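Local coordinates for protein DNA helicase RecQ (Deinococcus radiodurans, PDB 2RHF) that probably couples ATP hydrolysis to 3'-5' unwinding of duplex DNA, and is represented here by one of its regulatory C-terminal HRDC domains, at residues A10-E13 with L14-L18. Residues are numbered along the deposited sequence; the frame is centred on the assembly and turned at random.
Sequences ALRE and LRREL
The carbonyl oxygen of R12 takes two hydrogen bonds: one from R16 N at 3.0 Å, the ordinary i to i+4 bond of the helix, and one from a water 2.9 Å from R12 O. That water accepts from R15 NE at 2.8 Å, lying at the edge of the R15 guanidinium and in its plane, so it ties the R15 side chain back to the preceding turn. R15 gets there with CG anti to its backbone N (chi1 -176°) and a bend at chi3 (64°), which lays it alongside R12, pointing the same way. R15 NH2 comes within 4.1 Å of R12 NE, a like-charged approach with the two guanidinium planes nearly perpendicular, 81° apart. R15 NH1 hydrogen-bonds to F30 O and N32 OD1, which hold that end in place. R16 runs extended back along the preceding turn: R12 CB and, offset toward the rim, R12 O lie over one face of its guanidinium, CB 3.9 Å from R16 NH2. Its NH1 passes 3.8 Å from E13 CG but makes no direct salt bridge with the carboxylate; a second water spans the gap, 2.7 Å from E13 OE2 and only weakly bound to R16 NH1. Within the helical HRDC fold, helix 4-22 sets L11, R12 and R15 against helix 32-41, while A10, L14 and L18 pack on helix 57-76, where E17 reaches R66 in a salt bridge.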
loop_
_atom_site.group_PDB
_atom_site.type_symbol
_atom_site.label_atom_id
_atom_site.label_comp_id
_atom_site.label_asym_id
_atom_site.label_seq_id
_atom_site.Cartn_x
_atom_site.Cartn_y
_atom_site.Cartn_z
ATOM N N ALA A 10 5.946 5.991 -3.255
ATOM C CA ALA A 10 4.696 6.479 -2.679
ATOM C C ALA A 10 4.219 5.544 -1.584
ATOM O O ALA A 10 3.733 5.998 -0.547
ATOM C CB ALA A 10 3.643 6.634 -3.744
ATOM N N LEU A 11 4.360 4.241 -1.798
ATOM C CA LEU A 11 3.939 3.289 -0.788
ATOM C C LEU A 11 4.814 3.358 0.472
ATOM O O LEU A 11 4.302 3.226 1.582
ATOM C CB LEU A 11 3.900 1.886 -1.365
ATOM C CG LEU A 11 2.793 1.677 -2.404
ATOM C CD1 LEU A 11 3.092 0.436 -3.226
ATOM C CD2 LEU A 11 1.412 1.592 -1.756
ATOM N N ARG A 12 6.113 3.597 0.303
ATOM C CA ARG A 12 6.981 3.811 1.457
ATOM C C ARG A 12 6.609 5.089 2.207
ATOM O O ARG A 12 6.627 5.124 3.440
ATOM C CB ARG A 12 8.447 3.870 1.034
ATOM C CG ARG A 12 9.050 2.507 0.788
ATOM C CD ARG A 12 10.573 2.534 0.637
ATOM N NE ARG A 12 11.063 1.155 0.693
ATOM C CZ ARG A 12 11.071 0.312 -0.341
ATOM N NH1 ARG A 12 10.691 0.715 -1.545
ATOM N NH2 ARG A 12 11.480 -0.936 -0.175
ATOM N N GLU A 13 6.273 6.143 1.462
ATOM C CA GLU A 13 5.834 7.404 2.059
ATOM C C GLU A 13 4.525 7.209 2.808
ATOM O O GLU A 13 4.351 7.712 3.923
ATOM C CB GLU A 13 5.705 8.479 0.976
ATOM C CG GLU A 13 7.079 8.914 0.455
ATOM C CD GLU A 13 7.048 9.708 -0.846
ATOM O OE1 GLU A 13 6.005 9.773 -1.527
ATOM O OE2 GLU A 13 8.114 10.262 -1.203
ATOM N N LEU A 14 3.597 6.474 2.210
ATOM C CA LEU A 14 2.338 6.161 2.880
ATOM C C LEU A 14 2.611 5.372 4.156
ATOM O O LEU A 14 2.050 5.666 5.224
ATOM C CB LEU A 14 1.419 5.368 1.969
ATOM C CG LEU A 14 0.171 4.820 2.667
ATOM C CD1 LEU A 14 -0.715 5.929 3.235
ATOM C CD2 LEU A 14 -0.611 3.944 1.733
ATOM N N ARG A 15 3.455 4.354 4.058
ATOM C CA ARG A 15 3.753 3.525 5.218
ATOM C C ARG A 15 4.295 4.375 6.379
ATOM O O ARG A 15 3.894 4.179 7.528
ATOM C CB ARG A 15 4.697 2.395 4.832
ATOM C CG ARG A 15 4.982 1.414 5.981
ATOM C CD ARG A 15 5.628 0.145 5.495
ATOM N NE ARG A 15 6.950 0.390 4.919
ATOM C CZ ARG A 15 7.714 -0.556 4.381
ATOM N NH1 ARG A 15 7.298 -1.823 4.352
ATOM N NH2 ARG A 15 8.891 -0.247 3.888
ATOM N N ARG A 16 5.157 5.351 6.077
ATOM C CA ARG A 16 5.658 6.259 7.122
ATOM C C ARG A 16 4.552 7.094 7.760
ATOM O O ARG A 16 4.571 7.313 8.970
ATOM C CB ARG A 16 6.780 7.140 6.592
ATOM C CG ARG A 16 8.048 6.387 6.277
ATOM C CD ARG A 16 9.077 7.284 5.578
ATOM N NE ARG A 16 10.047 6.478 4.834
ATOM C CZ ARG A 16 10.346 6.634 3.547
ATOM N NH1 ARG A 16 9.782 7.605 2.822
ATOM N NH2 ARG A 16 11.239 5.833 2.985
ATOM N N GLU A 17 3.584 7.549 6.958
ATOM C CA GLU A 17 2.430 8.274 7.512
ATOM C C GLU A 17 1.641 7.381 8.454
ATOM O O GLU A 17 1.249 7.794 9.550
ATOM C CB GLU A 17 1.508 8.771 6.401
ATOM C CG GLU A 17 2.151 9.789 5.489
ATOM C CD GLU A 17 1.275 10.207 4.315
ATOM O OE1 GLU A 17 0.199 9.611 4.087
ATOM O OE2 GLU A 17 1.690 11.163 3.614
ATOM N N LEU A 18 1.385 6.148 8.019
ATOM C CA LEU A 18 0.612 5.209 8.816
ATOM C C LEU A 18 1.335 4.835 10.107
ATOM O O LEU A 18 0.715 4.697 11.160
ATOM C CB LEU A 18 0.274 3.968 7.996
ATOM C CG LEU A 18 -0.623 4.228 6.773
ATOM C CD1 LEU A 18 -0.739 2.968 5.948
ATOM C CD2 LEU A 18 -2.004 4.760 7.157
HETATM O O HOH W 1 8.172 2.929 4.638
HETATM O O HOH W 2 10.393 9.613 0.094
#